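Local coordinates for nitrogenase molybdenum-iron protein beta chain (Clostridium pasteurianum, PDB 4WES) that forms, with the alpha chain, the molybdenum-iron component of nitrogenase, which reduces dinitrogen to ammonium, and shares the [8Fe-7S] cluster with that chain, at residues Q311-A316 with G385-I390; Y95-I100 with K217-G222; G242-D247 with D320-I325; N159-N164 with E227-T232; T54-H59 with F409-M414. All blocks are in the same frame, centred on the assembly; numbering follows the deposited sequence.

Overall arrangement
Near the N terminus, helix 46-60 supplies the first half of contact 5, which closes at 409-414 a loop of about 350 residues that encloses the other four contacts. Contact 2 opens next, just before strand 99-104. Contact 4 opens at the end of helix 146-161. Contact 2 then closes at 217-222 and contact 4 at 227-232, so these two cross; both join the region of the first parallel sheet to the second. Contact 3 opens after strand 237-241, and contact 1 opens at 311-316. Contact 3 closes at 320-325, tying the second sheet region to the third, and crosses contact 1, which closes at 385-390 within the third sheet. Phe-409 links contact 5 to contacts 1 and 3.

Contact 1 of 5, residues Q311-A316 with G385-I390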
# COMPACT_ATOMS: atom_id res chain seq x y z
N GLN B 311 0.01 0.89 19.13
CA GLN B 311 0.54 1.00 20.49
C GLN B 311 1.61 -0.07 20.72
O GLN B 311 1.34 -1.27 20.56
CB GLN B 311 -0.55 0.87 21.57
CG GLN B 311 -1.67 1.89 21.46
CD GLN B 311 -1.16 3.27 21.19
OE1 GLN B 311 -0.53 3.90 22.05
NE2 GLN B 311 -1.43 3.75 19.97
N GLY B 312 2.78 0.37 21.17
CA GLY B 312 3.83 -0.55 21.54
C GLY B 312 4.58 -1.19 20.40
O GLY B 312 5.47 -2.02 20.63
N LYS B 313 4.27 -0.81 19.15
CA LYS B 313 4.98 -1.40 18.02
C LYS B 313 6.42 -0.96 18.02
O LYS B 313 6.69 0.25 18.14
CB LYS B 313 4.30 -0.99 16.69
CG LYS B 313 2.94 -1.64 16.43
CD LYS B 313 3.10 -3.04 15.83
CE LYS B 313 1.80 -3.72 15.50
NZ LYS B 313 1.04 -4.00 16.69
N LYS B 314 7.34 -1.90 17.80
CA LYS B 314 8.76 -1.59 17.73
C LYS B 314 9.15 -1.28 16.30
O LYS B 314 8.88 -2.06 15.40
CB LYS B 314 9.59 -2.76 18.23
CG LYS B 314 9.44 -3.03 19.71
CD LYS B 314 10.18 -4.32 20.13
CE LYS B 314 9.81 -4.79 21.52
NZ LYS B 314 10.41 -6.14 21.76
N VAL B 315 9.80 -0.13 16.11
CA VAL B 315 10.11 0.36 14.77
C VAL B 315 11.62 0.51 14.59
O VAL B 315 12.31 1.07 15.45
CB VAL B 315 9.42 1.72 14.50
CG1 VAL B 315 9.59 2.13 13.05
CG2 VAL B 315 7.96 1.68 14.88
N ALA B 316 12.12 0.03 13.46
CA ALA B 316 13.50 0.33 13.02
C ALA B 316 13.42 1.38 11.93
O ALA B 316 12.63 1.25 11.00
CB ALA B 316 14.16 -0.92 12.47
N GLY B 385 13.90 -8.58 17.48
CA GLY B 385 13.14 -8.22 16.32
C GLY B 385 12.33 -6.95 16.49
O GLY B 385 12.13 -6.45 17.58
N VAL B 386 11.78 -6.50 15.36
CA VAL B 386 10.90 -5.33 15.31
C VAL B 386 9.64 -5.63 14.56
O VAL B 386 9.50 -6.69 13.94
CB VAL B 386 11.61 -4.10 14.69
CG1 VAL B 386 12.82 -3.69 15.53
CG2 VAL B 386 12.03 -4.37 13.26
N ASP B 387 8.68 -4.72 14.67
CA ASP B 387 7.37 -4.85 14.07
C ASP B 387 7.18 -4.05 12.76
O ASP B 387 6.18 -4.22 12.07
CB ASP B 387 6.30 -4.40 15.07
CG ASP B 387 6.36 -5.17 16.36
OD1 ASP B 387 6.27 -6.43 16.28
OD2 ASP B 387 6.53 -4.58 17.44
N LEU B 388 8.15 -3.20 12.45
CA LEU B 388 8.03 -2.25 11.36
C LEU B 388 9.43 -1.73 11.03
O LEU B 388 10.22 -1.48 11.92
CB LEU B 388 7.13 -1.07 11.78
CG LEU B 388 6.79 0.01 10.74
CD1 LEU B 388 5.92 -0.56 9.63
CD2 LEU B 388 6.11 1.20 11.42
N LEU B 389 9.67 -1.58 9.74
CA LEU B 389 10.92 -1.02 9.21
C LEU B 389 10.58 0.12 8.29
O LEU B 389 9.77 -0.05 7.38
CB LEU B 389 11.71 -2.09 8.45
CG LEU B 389 12.98 -1.66 7.74
CD1 LEU B 389 14.04 -1.13 8.66
CD2 LEU B 389 13.55 -2.79 6.91
N ILE B 390 11.24 1.25 8.49
CA ILE B 390 11.05 2.45 7.68
C ILE B 390 12.41 2.93 7.18
O ILE B 390 13.29 3.23 7.98
CB ILE B 390 10.35 3.59 8.47
CG1 ILE B 390 9.06 3.10 9.14
CG2 ILE B 390 10.09 4.75 7.53
CD1 ILE B 390 8.36 4.15 9.94
O HOH W 1 5.63 -4.93 19.89
O HOH W 2 10.90 -7.50 19.67
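Asp-387 reaches across to the side chain of Lys-313 and the backbone of Lys-314, where the two strands begin to pair. Its CB lies 3.6 Å from Lys-313 CD, and the two side chains cross at about a right angle. CG is anti to the carbonyl carbon (chi1 -57°), which turns the carboxylate to the Lys-314 amide. At the tip, OD2 accepts Lys-314 N at 2.8 Å in a nearly straight bond, through its anti lone pair. A water also donates to Asp-387 OD2 and to Gly-312 O, so two donors hold this oxygen. The amide of the same residue donates to the same lysine: Asp-387 N to Lys-314 O is 2.8 Å. Lys-314 itself extends away to a salt bridge with Glu-384. Further on, Ala-316 N donates to Leu-388 O at 2.9 Å, and Ile-390 N to Ala-316 O at 2.9 Å. Val-315 and Leu-388 lie side by side on one face; Val-315 CG2 is 4.0 Å from Leu-388 CD2. On the other face, Ala-316 CB meets Leu-389 CD1 at 3.8 Å. Helix 426-448 packs on Leu-388, and helix 321-333 on Val-315 and Ile-390. This is parallel strand pairing inside the five-stranded sheet of an alpha/beta domain.

Contact 2 of 5, residues Y95-I100 with K217-G222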
# COMPACT_ATOMS: atom_id res chain seq x y z
N TYR B 95 23.17 24.61 -24.66
CA TYR B 95 22.06 24.34 -23.75
C TYR B 95 21.45 25.57 -23.10
O TYR B 95 20.38 25.46 -22.51
CB TYR B 95 22.52 23.31 -22.70
CG TYR B 95 23.04 22.02 -23.34
CD1 TYR B 95 22.26 21.31 -24.23
CD2 TYR B 95 24.33 21.59 -23.10
CE1 TYR B 95 22.73 20.17 -24.85
CE2 TYR B 95 24.81 20.42 -23.70
CZ TYR B 95 24.00 19.74 -24.60
OH TYR B 95 24.46 18.58 -25.20
N ASN B 96 22.13 26.71 -23.19
CA ASN B 96 21.55 27.98 -22.80
C ASN B 96 20.76 28.02 -21.47
O ASN B 96 19.65 28.52 -21.43
CB ASN B 96 20.64 28.50 -23.92
CG ASN B 96 20.29 29.96 -23.75
OD1 ASN B 96 21.09 30.75 -23.25
ND2 ASN B 96 19.11 30.31 -24.19
N PRO B 97 21.34 27.51 -20.35
CA PRO B 97 20.72 27.77 -19.07
C PRO B 97 20.81 29.27 -18.76
O PRO B 97 21.63 29.97 -19.35
CB PRO B 97 21.58 26.95 -18.10
CG PRO B 97 22.93 27.00 -18.73
CD PRO B 97 22.68 26.92 -20.21
N ASP B 98 20.03 29.73 -17.78
CA ASP B 98 20.19 31.10 -17.27
C ASP B 98 21.29 31.16 -16.20
O ASP B 98 21.89 32.22 -15.97
CB ASP B 98 18.87 31.64 -16.72
CG ASP B 98 17.86 31.91 -17.81
OD1 ASP B 98 18.23 31.94 -19.00
OD2 ASP B 98 16.69 32.10 -17.46
N ILE B 99 21.52 30.03 -15.52
CA ILE B 99 22.48 29.93 -14.44
C ILE B 99 23.09 28.54 -14.45
O ILE B 99 22.39 27.55 -14.60
CB ILE B 99 21.83 30.30 -13.08
CG1 ILE B 99 22.85 30.23 -11.95
CG2 ILE B 99 20.60 29.46 -12.78
CD1 ILE B 99 22.35 30.84 -10.65
N ILE B 100 24.42 28.50 -14.31
CA ILE B 100 25.15 27.26 -14.09
C ILE B 100 25.50 27.20 -12.61
O ILE B 100 26.10 28.12 -12.09
CB ILE B 100 26.43 27.20 -14.95
CG1 ILE B 100 26.09 27.29 -16.45
CG2 ILE B 100 27.21 25.94 -14.64
CD1 ILE B 100 27.30 27.37 -17.34
N LYS B 217 11.29 19.31 -22.21
CA LYS B 217 11.64 20.66 -21.85
C LYS B 217 12.86 20.54 -20.92
O LYS B 217 12.76 20.10 -19.79
CB LYS B 217 10.44 21.34 -21.16
CG LYS B 217 10.53 22.82 -20.93
CD LYS B 217 9.23 23.37 -20.35
CE LYS B 217 9.49 24.74 -19.79
NZ LYS B 217 9.17 25.73 -20.87
N MET B 218 14.02 20.95 -21.41
CA MET B 218 15.23 20.79 -20.60
C MET B 218 15.18 21.41 -19.24
O MET B 218 15.57 20.81 -18.25
CB MET B 218 16.44 21.28 -21.37
CG MET B 218 17.73 21.02 -20.67
SD MET B 218 19.11 21.16 -21.87
CE MET B 218 20.34 20.99 -20.74
N TYR B 219 14.69 22.66 -19.21
CA TYR B 219 14.48 23.40 -17.97
C TYR B 219 13.00 23.39 -17.69
O TYR B 219 12.22 24.12 -18.33
CB TYR B 219 15.05 24.83 -18.07
CG TYR B 219 16.49 24.82 -18.53
CD1 TYR B 219 17.48 24.24 -17.75
CD2 TYR B 219 16.84 25.28 -19.77
CE1 TYR B 219 18.78 24.13 -18.19
CE2 TYR B 219 18.14 25.20 -20.22
CZ TYR B 219 19.11 24.59 -19.44
OH TYR B 219 20.40 24.47 -19.88
N PRO B 220 12.57 22.56 -16.74
CA PRO B 220 11.15 22.46 -16.50
C PRO B 220 10.55 23.77 -15.96
O PRO B 220 11.26 24.68 -15.52
CB PRO B 220 11.05 21.31 -15.47
CG PRO B 220 12.28 20.49 -15.70
CD PRO B 220 13.31 21.52 -16.00
N GLU B 221 9.23 23.79 -15.88
CA GLU B 221 8.53 24.97 -15.46
C GLU B 221 8.89 25.42 -14.03
O GLU B 221 8.87 26.65 -13.76
CB GLU B 221 7.01 24.71 -15.55
CG GLU B 221 6.49 24.38 -16.93
CD GLU B 221 6.12 25.59 -17.76
OE1 GLU B 221 5.29 25.41 -18.69
OE2 GLU B 221 6.64 26.69 -17.49
N GLY B 222 9.19 24.49 -13.14
CA GLY B 222 9.39 24.80 -11.75
C GLY B 222 10.77 25.33 -11.44
O GLY B 222 11.57 25.63 -12.34
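Tyr-219 points its hydroxyl at the turn that follows helix 81-95, and Met-218 runs out beside it to Tyr-95. The Tyr-219 OH donates to Tyr-95 O at 2.8 Å. The carbonyl oxygen lies at the edge of the Tyr-219 ring, in its plane. The hydroxyl, however, stands above the carbonyl plane, about 60° out of it, and so misses the lone-pair direction. Pro-97 CB packs beside the same end of the ring, 3.7 Å from Tyr-219 CZ, and the two side chains meet at a slant. Tyr-95 to Pro-97 lead from helix 81-95 to strand 99-104 of a parallel alpha/beta sheet; the loop before helix 226-231 docks against them. Met-218 is stretched out, with CG anti to the backbone N (chi1 -174°), and this carries its thioether to Tyr-95. Met-218 crosses Tyr-95 at about a right angle. Met-218 CE lies 3.7 Å from Tyr-95 CB, and SD is 4.9 Å from the centre of the Tyr-95 ring in an oblique Met-aromatic contact. Met-218 CG sits over the centre of one face of its neighbour, the Tyr-219 ring. The far end of Tyr-95 leads away: its OH bonds to Ile-47 and His-447 of the alpha chain.

Contact 3 of 5, residues G242-D247 with D320-I325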
# COMPACT_ATOMS: atom_id res chain seq x y z
N GLY B 242 14.70 21.86 9.14
CA GLY B 242 15.70 20.79 9.19
C GLY B 242 17.08 21.41 9.30
O GLY B 242 17.65 21.86 8.33
N SER B 243 17.66 21.38 10.50
CA SER B 243 18.91 22.08 10.72
C SER B 243 20.07 21.57 9.86
O SER B 243 20.89 22.37 9.41
CB SER B 243 19.30 22.08 12.19
OG SER B 243 19.59 20.76 12.63
N TYR B 244 20.14 20.26 9.64
CA TYR B 244 21.26 19.74 8.87
C TYR B 244 21.26 20.29 7.45
O TYR B 244 22.31 20.69 6.92
CB TYR B 244 21.26 18.22 8.83
CG TYR B 244 21.76 17.52 10.07
CD1 TYR B 244 20.99 17.48 11.22
CD2 TYR B 244 22.96 16.82 10.05
CE1 TYR B 244 21.40 16.77 12.34
CE2 TYR B 244 23.38 16.08 11.15
CZ TYR B 244 22.61 16.05 12.29
OH TYR B 244 23.00 15.31 13.39
N ALA B 245 20.10 20.25 6.79
CA ALA B 245 20.02 20.67 5.41
C ALA B 245 19.98 22.20 5.24
O ALA B 245 20.42 22.70 4.21
CB ALA B 245 18.78 20.07 4.74
N SER B 246 19.37 22.89 6.20
CA SER B 246 18.90 24.23 5.93
C SER B 246 19.58 25.35 6.73
O SER B 246 19.55 26.52 6.31
CB SER B 246 17.39 24.30 6.16
OG SER B 246 16.73 23.34 5.34
N ASP B 247 20.17 25.03 7.89
CA ASP B 247 20.68 26.09 8.75
C ASP B 247 21.83 26.84 8.12
O ASP B 247 21.94 28.05 8.31
CB ASP B 247 21.12 25.56 10.11
CG ASP B 247 20.06 25.56 11.16
OD1 ASP B 247 18.89 25.86 10.89
OD2 ASP B 247 20.44 25.24 12.33
N ASP B 320 17.98 10.04 6.71
CA ASP B 320 18.69 11.29 6.83
C ASP B 320 18.26 12.00 8.12
O ASP B 320 17.15 11.82 8.63
CB ASP B 320 18.41 12.13 5.58
CG ASP B 320 18.95 11.52 4.34
OD1 ASP B 320 19.91 10.71 4.42
OD2 ASP B 320 18.46 11.86 3.23
N PRO B 321 19.15 12.83 8.71
CA PRO B 321 18.91 13.19 10.11
C PRO B 321 17.67 14.03 10.33
O PRO B 321 16.93 13.80 11.29
CB PRO B 321 20.18 13.96 10.52
CG PRO B 321 21.18 13.70 9.50
CD PRO B 321 20.50 13.16 8.26
N ASP B 322 17.43 15.05 9.49
CA ASP B 322 16.29 15.93 9.76
C ASP B 322 14.97 15.14 9.72
O ASP B 322 14.12 15.27 10.61
CB ASP B 322 16.22 17.08 8.75
CG ASP B 322 17.46 17.99 8.76
OD1 ASP B 322 17.98 18.28 9.86
OD2 ASP B 322 17.87 18.41 7.64
N GLU B 323 14.80 14.35 8.66
CA GLU B 323 13.58 13.58 8.48
C GLU B 323 13.40 12.51 9.54
O GLU B 323 12.29 12.26 10.00
CB GLU B 323 13.58 12.92 7.04
CG GLU B 323 14.65 11.83 6.84
CD GLU B 323 14.81 11.18 5.42
OE1 GLU B 323 14.11 11.74 4.51
OE2 GLU B 323 15.54 10.03 5.30
N ILE B 324 14.51 11.87 9.94
CA ILE B 324 14.41 10.79 10.92
C ILE B 324 14.19 11.32 12.35
O ILE B 324 13.50 10.70 13.13
CB ILE B 324 15.61 9.83 10.82
CG1 ILE B 324 15.63 9.11 9.47
CG2 ILE B 324 15.63 8.83 11.96
CD1 ILE B 324 14.43 8.20 9.21
N ILE B 325 14.75 12.50 12.67
CA ILE B 325 14.41 13.10 13.94
C ILE B 325 12.90 13.32 14.04
O ILE B 325 12.27 12.98 15.02
CB ILE B 325 15.18 14.42 14.14
CG1 ILE B 325 16.68 14.13 14.39
CG2 ILE B 325 14.59 15.25 15.29
CD1 ILE B 325 17.54 15.35 14.19
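The helices that begin at Ser-243 and Pro-321 meet through their first turns; the axes of these short helical segments come within 9.2 Å, and their directions are 129° apart. The closest CA atoms are those of Gly-242 and Asp-322, 4.9 Å apart. Asp-322 carries the contact. Its CG is anti to the carbonyl carbon (chi1 -60°), and the carboxylate reaches the start of the other helix. OD1 accepts Tyr-244 N at 2.9 Å, and OD2 accepts Ala-245 N at 3.0 Å. Both oxygens use their syn lone pairs, so two successive amides grip the carboxylate and fix its rotation. The helix end probably also stabilises its negative charge. Gly-242, without a side chain, lets the carboxylate come close: Asp-322 CG is 3.3 Å from Gly-242 CA. Tyr-244 adds a second layer. Pro-321 CB stands over the centre of its ring, 3.5 Å from the centroid, in a CH-pi contact. Asp-322 OD1 lies at the edge of the same ring, near its plane. The phenol continues to helix 348-360, where its OH bonds to Phe-350 N. The carboxylate thus takes two first-turn amides of helix 243-257. Helix 243-257 follows strand 237-241 and helix 321-333 follows strand 314-318, so the two meet at the C-terminal edges of two parallel sheets, as in alpha/beta domains.

Contact 4 of 5, residues N159-N164 with E227-T232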
# COMPACT_ATOMS: atom_id res chain seq x y z
N ASN B 159 25.39 33.03 -1.10
CA ASN B 159 26.66 33.74 -1.30
C ASN B 159 26.66 34.55 -2.58
O ASN B 159 27.08 35.71 -2.59
CB ASN B 159 27.83 32.77 -1.42
CG ASN B 159 28.31 32.19 -0.10
OD1 ASN B 159 28.05 32.71 0.98
ND2 ASN B 159 29.03 31.08 -0.21
N TYR B 160 26.16 33.98 -3.68
CA TYR B 160 26.19 34.66 -4.97
C TYR B 160 25.01 35.54 -5.26
O TYR B 160 25.19 36.55 -5.93
CB TYR B 160 26.28 33.63 -6.09
CG TYR B 160 27.68 33.09 -6.37
CD1 TYR B 160 28.22 32.04 -5.63
CD2 TYR B 160 28.47 33.65 -7.36
CE1 TYR B 160 29.49 31.56 -5.89
CE2 TYR B 160 29.74 33.17 -7.64
CZ TYR B 160 30.25 32.11 -6.90
OH TYR B 160 31.49 31.64 -7.22
N LEU B 161 23.81 35.17 -4.78
CA LEU B 161 22.60 35.83 -5.25
C LEU B 161 21.89 36.76 -4.26
O LEU B 161 21.39 37.81 -4.65
CB LEU B 161 21.63 34.78 -5.78
CG LEU B 161 22.17 33.92 -6.90
CD1 LEU B 161 21.11 32.95 -7.35
CD2 LEU B 161 22.71 34.72 -8.09
N SER B 162 21.77 36.35 -3.00
CA SER B 162 20.89 37.09 -2.09
C SER B 162 21.39 38.52 -1.90
O SER B 162 22.57 38.72 -1.64
CB SER B 162 20.85 36.43 -0.73
OG SER B 162 20.40 35.07 -0.83
N GLU B 163 20.48 39.47 -1.99
CA GLU B 163 20.87 40.88 -1.78
C GLU B 163 19.78 41.67 -1.09
O GLU B 163 18.59 41.56 -1.46
CB GLU B 163 21.27 41.56 -3.09
CG GLU B 163 21.54 43.05 -2.91
CD GLU B 163 22.15 43.74 -4.12
OE1 GLU B 163 22.15 43.14 -5.22
OE2 GLU B 163 22.61 44.89 -3.98
N ASN B 164 20.17 42.41 -0.06
CA ASN B 164 19.29 43.34 0.62
C ASN B 164 19.45 44.69 -0.05
O ASN B 164 20.52 45.27 0.01
CB ASN B 164 19.68 43.41 2.08
CG ASN B 164 18.76 44.30 2.89
OD1 ASN B 164 18.20 45.29 2.40
ND2 ASN B 164 18.62 43.96 4.17
N GLU B 227 15.46 35.92 -9.93
CA GLU B 227 15.12 37.22 -9.37
C GLU B 227 14.59 37.09 -7.95
O GLU B 227 14.81 37.95 -7.11
CB GLU B 227 14.13 37.96 -10.26
CG GLU B 227 12.94 37.09 -10.69
CD GLU B 227 13.09 36.36 -12.05
OE1 GLU B 227 14.13 35.65 -12.36
OE2 GLU B 227 12.08 36.51 -12.81
N ASP B 228 13.89 35.99 -7.68
CA ASP B 228 13.42 35.75 -6.33
C ASP B 228 14.52 35.30 -5.38
O ASP B 228 14.50 35.64 -4.19
CB ASP B 228 12.24 34.79 -6.35
CG ASP B 228 11.03 35.41 -7.06
OD1 ASP B 228 10.42 34.71 -7.89
OD2 ASP B 228 10.71 36.62 -6.76
N LEU B 229 15.46 34.52 -5.90
CA LEU B 229 16.65 34.18 -5.10
C LEU B 229 17.42 35.45 -4.70
O LEU B 229 17.86 35.60 -3.56
CB LEU B 229 17.56 33.24 -5.87
CG LEU B 229 16.94 31.89 -6.19
CD1 LEU B 229 17.83 31.07 -7.08
CD2 LEU B 229 16.64 31.13 -4.91
N LYS B 230 17.56 36.41 -5.61
CA LYS B 230 18.15 37.69 -5.22
C LYS B 230 17.34 38.37 -4.12
O LYS B 230 17.89 38.88 -3.13
CB LYS B 230 18.29 38.63 -6.43
CG LYS B 230 19.28 38.14 -7.47
CD LYS B 230 19.31 39.08 -8.66
CE LYS B 230 20.26 38.60 -9.73
NZ LYS B 230 20.26 39.48 -10.93
N ASP B 231 16.02 38.35 -4.28
CA ASP B 231 15.12 39.06 -3.41
C ASP B 231 15.01 38.46 -2.00
O ASP B 231 14.43 39.09 -1.11
CB ASP B 231 13.74 39.14 -4.06
CG ASP B 231 12.87 40.26 -3.47
OD1 ASP B 231 13.35 41.42 -3.35
OD2 ASP B 231 11.68 39.99 -3.17
N THR B 232 15.58 37.27 -1.80
CA THR B 232 15.61 36.68 -0.45
C THR B 232 16.30 37.57 0.59
O THR B 232 16.00 37.49 1.78
CB THR B 232 16.30 35.31 -0.42
OG1 THR B 232 17.63 35.40 -0.93
CG2 THR B 232 15.51 34.30 -1.20
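Ser-162 and Thr-232 meet through their hydroxyls on the buried side of this contact, where the end of helix 146-161 lies against helix 226-231. Ser-162 OG donates to Thr-232 OG1 at 2.8 Å. Thr-232 OG1 sits between its backbone N and carbonyl carbon (chi1 57°), and from there it turns back to donate to Leu-229 O at 2.6 Å. The result is a short relay from serine to threonine to a carbonyl near the end of the helix, and it satisfies polar groups in a buried spot. Next to it, Leu-161 and Leu-229 cross obliquely, with their CD1 atoms 3.8 Å apart. Leu-161 also rests on Leu-133 of strand 133-136, and Leu-229 on Phe-201. The backbones are close here too: Ser-162 CA is 4.2 Å from Lys-230 CA. Glu-163 N donates to Lys-230 O at 2.9 Å, in the carbonyl plane and on a lone pair. Lys-230 CA in turn makes a CA-H...O contact with Leu-161 O, at 3.3 Å.

The other side is looser. Lys-230 CB and CG pass close to Leu-161 O, CG at 3.5 Å, and then the extended chain leads away from the contact. Glu-163 is also exposed, and it joins the contact mainly through its backbone. Beyond the contact, Lys-256 of helix 243-257 bonds to Ser-162 O. Two helix ends are thus joined by backbone and hydroxyl bonds, between the first and second parallel alpha/beta sheet regions of the chain.

Contact 5 of 5, residues T54-H59 with F409-M414; sequences TVLSRH and FGFPIM
With chi1 at 176°, His-59 CG points away from its own amide nitrogen, and the imidazole swings from helix 46-60 to the 409-414 loop. The loop follows the last strand of the third parallel alpha/beta sheet and holds a cis peptide bond before Pro-412. Ile-413 N donates to His-59 ND1 at 2.8 Å, nearly straight at the hydrogen, although the donor is tilted 20° from the ring plane. His-59 ND1 is therefore an acceptor here. Gly-410 O lies at the ring edge, 3.5 Å from His-59 CE1. Phe-411 CD1 comes over one face of the imidazole, and the two rings are oblique, their planes at 53°. One turn earlier, Val-55 places CG2 3.8 Å from Pro-412 CB, and CG1 4.1 Å from Phe-411 CZ. The Val-55 side chain is about 10 Å from the bound [8Fe-7S] cluster, so it is not in its first shell; that of Arg-58 is about 5 Å from the bound 3-hydroxy-3-carboxy-adipic acid. Phe-81 of the alpha chain packs on Pro-412, and Val-456 of the second copy of this protein on Met-414. Met-414 has CG beside its own N and SD anti to CA, and SD ends 3.7 Å from Arg-58 CB.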
# COMPACT_ATOMS: atom_id res chain seq x y z
N THR B 54 21.96 9.63 -12.33
CA THR B 54 21.28 8.34 -12.39
C THR B 54 20.41 8.09 -11.19
O THR B 54 19.27 7.60 -11.33
CB THR B 54 22.31 7.21 -12.61
OG1 THR B 54 22.86 7.35 -13.93
CG2 THR B 54 21.71 5.84 -12.46
N VAL B 55 20.93 8.34 -9.99
CA VAL B 55 20.13 8.03 -8.80
C VAL B 55 18.87 8.90 -8.78
O VAL B 55 17.81 8.45 -8.37
CB VAL B 55 20.95 8.10 -7.50
CG1 VAL B 55 21.35 9.52 -7.16
CG2 VAL B 55 20.19 7.47 -6.35
N LEU B 56 18.99 10.16 -9.20
CA LEU B 56 17.81 11.02 -9.27
C LEU B 56 16.77 10.47 -10.25
O LEU B 56 15.57 10.49 -9.92
CB LEU B 56 18.23 12.44 -9.62
CG LEU B 56 19.05 13.18 -8.54
CD1 LEU B 56 19.56 14.50 -9.08
CD2 LEU B 56 18.22 13.41 -7.28
N SER B 57 17.20 10.01 -11.42
CA SER B 57 16.24 9.42 -12.35
C SER B 57 15.63 8.13 -11.82
O SER B 57 14.44 7.87 -12.05
CB SER B 57 16.87 9.17 -13.71
OG SER B 57 17.15 10.37 -14.39
N ARG B 58 16.43 7.31 -11.12
CA ARG B 58 15.88 6.07 -10.55
C ARG B 58 14.83 6.32 -9.47
O ARG B 58 13.90 5.53 -9.31
CB ARG B 58 17.02 5.20 -10.00
CG ARG B 58 17.87 4.60 -11.08
CD ARG B 58 19.12 3.90 -10.49
NE ARG B 58 19.82 3.13 -11.52
CZ ARG B 58 21.09 2.74 -11.43
NH1 ARG B 58 21.77 2.94 -10.30
NH2 ARG B 58 21.65 2.15 -12.46
N HIS B 59 15.02 7.38 -8.68
CA HIS B 59 14.11 7.76 -7.61
C HIS B 59 12.84 8.38 -8.19
O HIS B 59 11.73 7.99 -7.83
CB HIS B 59 14.84 8.71 -6.64
CG HIS B 59 13.98 9.24 -5.54
ND1 HIS B 59 13.99 8.72 -4.27
CD2 HIS B 59 13.18 10.32 -5.51
CE1 HIS B 59 13.18 9.44 -3.52
NE2 HIS B 59 12.69 10.42 -4.25
N PHE B 409 10.62 5.25 2.64
CA PHE B 409 10.67 6.63 3.13
C PHE B 409 12.04 7.20 2.84
O PHE B 409 13.04 6.48 2.92
CB PHE B 409 10.40 6.57 4.64
CG PHE B 409 10.42 7.90 5.36
CD1 PHE B 409 9.26 8.59 5.55
CD2 PHE B 409 11.59 8.40 5.86
CE1 PHE B 409 9.27 9.81 6.24
CE2 PHE B 409 11.61 9.60 6.55
CZ PHE B 409 10.46 10.31 6.74
N GLY B 410 12.11 8.47 2.48
CA GLY B 410 13.39 9.13 2.30
C GLY B 410 13.97 8.91 0.93
O GLY B 410 13.28 9.03 -0.08
N PHE B 411 15.28 8.64 0.87
CA PHE B 411 16.03 8.73 -0.38
C PHE B 411 17.18 7.73 -0.40
O PHE B 411 17.92 7.67 0.58
CB PHE B 411 16.61 10.15 -0.52
CG PHE B 411 17.51 10.34 -1.72
CD1 PHE B 411 16.99 10.56 -2.96
CD2 PHE B 411 18.87 10.35 -1.57
CE1 PHE B 411 17.83 10.72 -4.06
CE2 PHE B 411 19.71 10.52 -2.63
CZ PHE B 411 19.19 10.68 -3.88
N PRO B 412 17.38 7.03 -1.52
CA PRO B 412 16.51 6.96 -2.69
C PRO B 412 15.47 5.85 -2.57
O PRO B 412 15.75 4.78 -2.03
CB PRO B 412 17.50 6.67 -3.83
CG PRO B 412 18.55 5.89 -3.19
CD PRO B 412 18.66 6.32 -1.75
N ILE B 413 14.29 6.13 -3.13
CA ILE B 413 13.23 5.14 -3.30
C ILE B 413 13.16 4.91 -4.80
O ILE B 413 12.72 5.79 -5.54
CB ILE B 413 11.88 5.61 -2.75
CG1 ILE B 413 11.98 5.95 -1.24
CG2 ILE B 413 10.83 4.57 -3.01
CD1 ILE B 413 10.75 6.67 -0.74
N MET B 414 13.62 3.73 -5.24
CA MET B 414 13.91 3.49 -6.66
C MET B 414 13.07 2.35 -7.23
O MET B 414 13.32 1.96 -8.37
CB MET B 414 15.39 3.16 -6.87
CG MET B 414 16.28 4.30 -6.40
SD MET B 414 18.03 4.03 -6.66
CE MET B 414 18.39 2.73 -5.48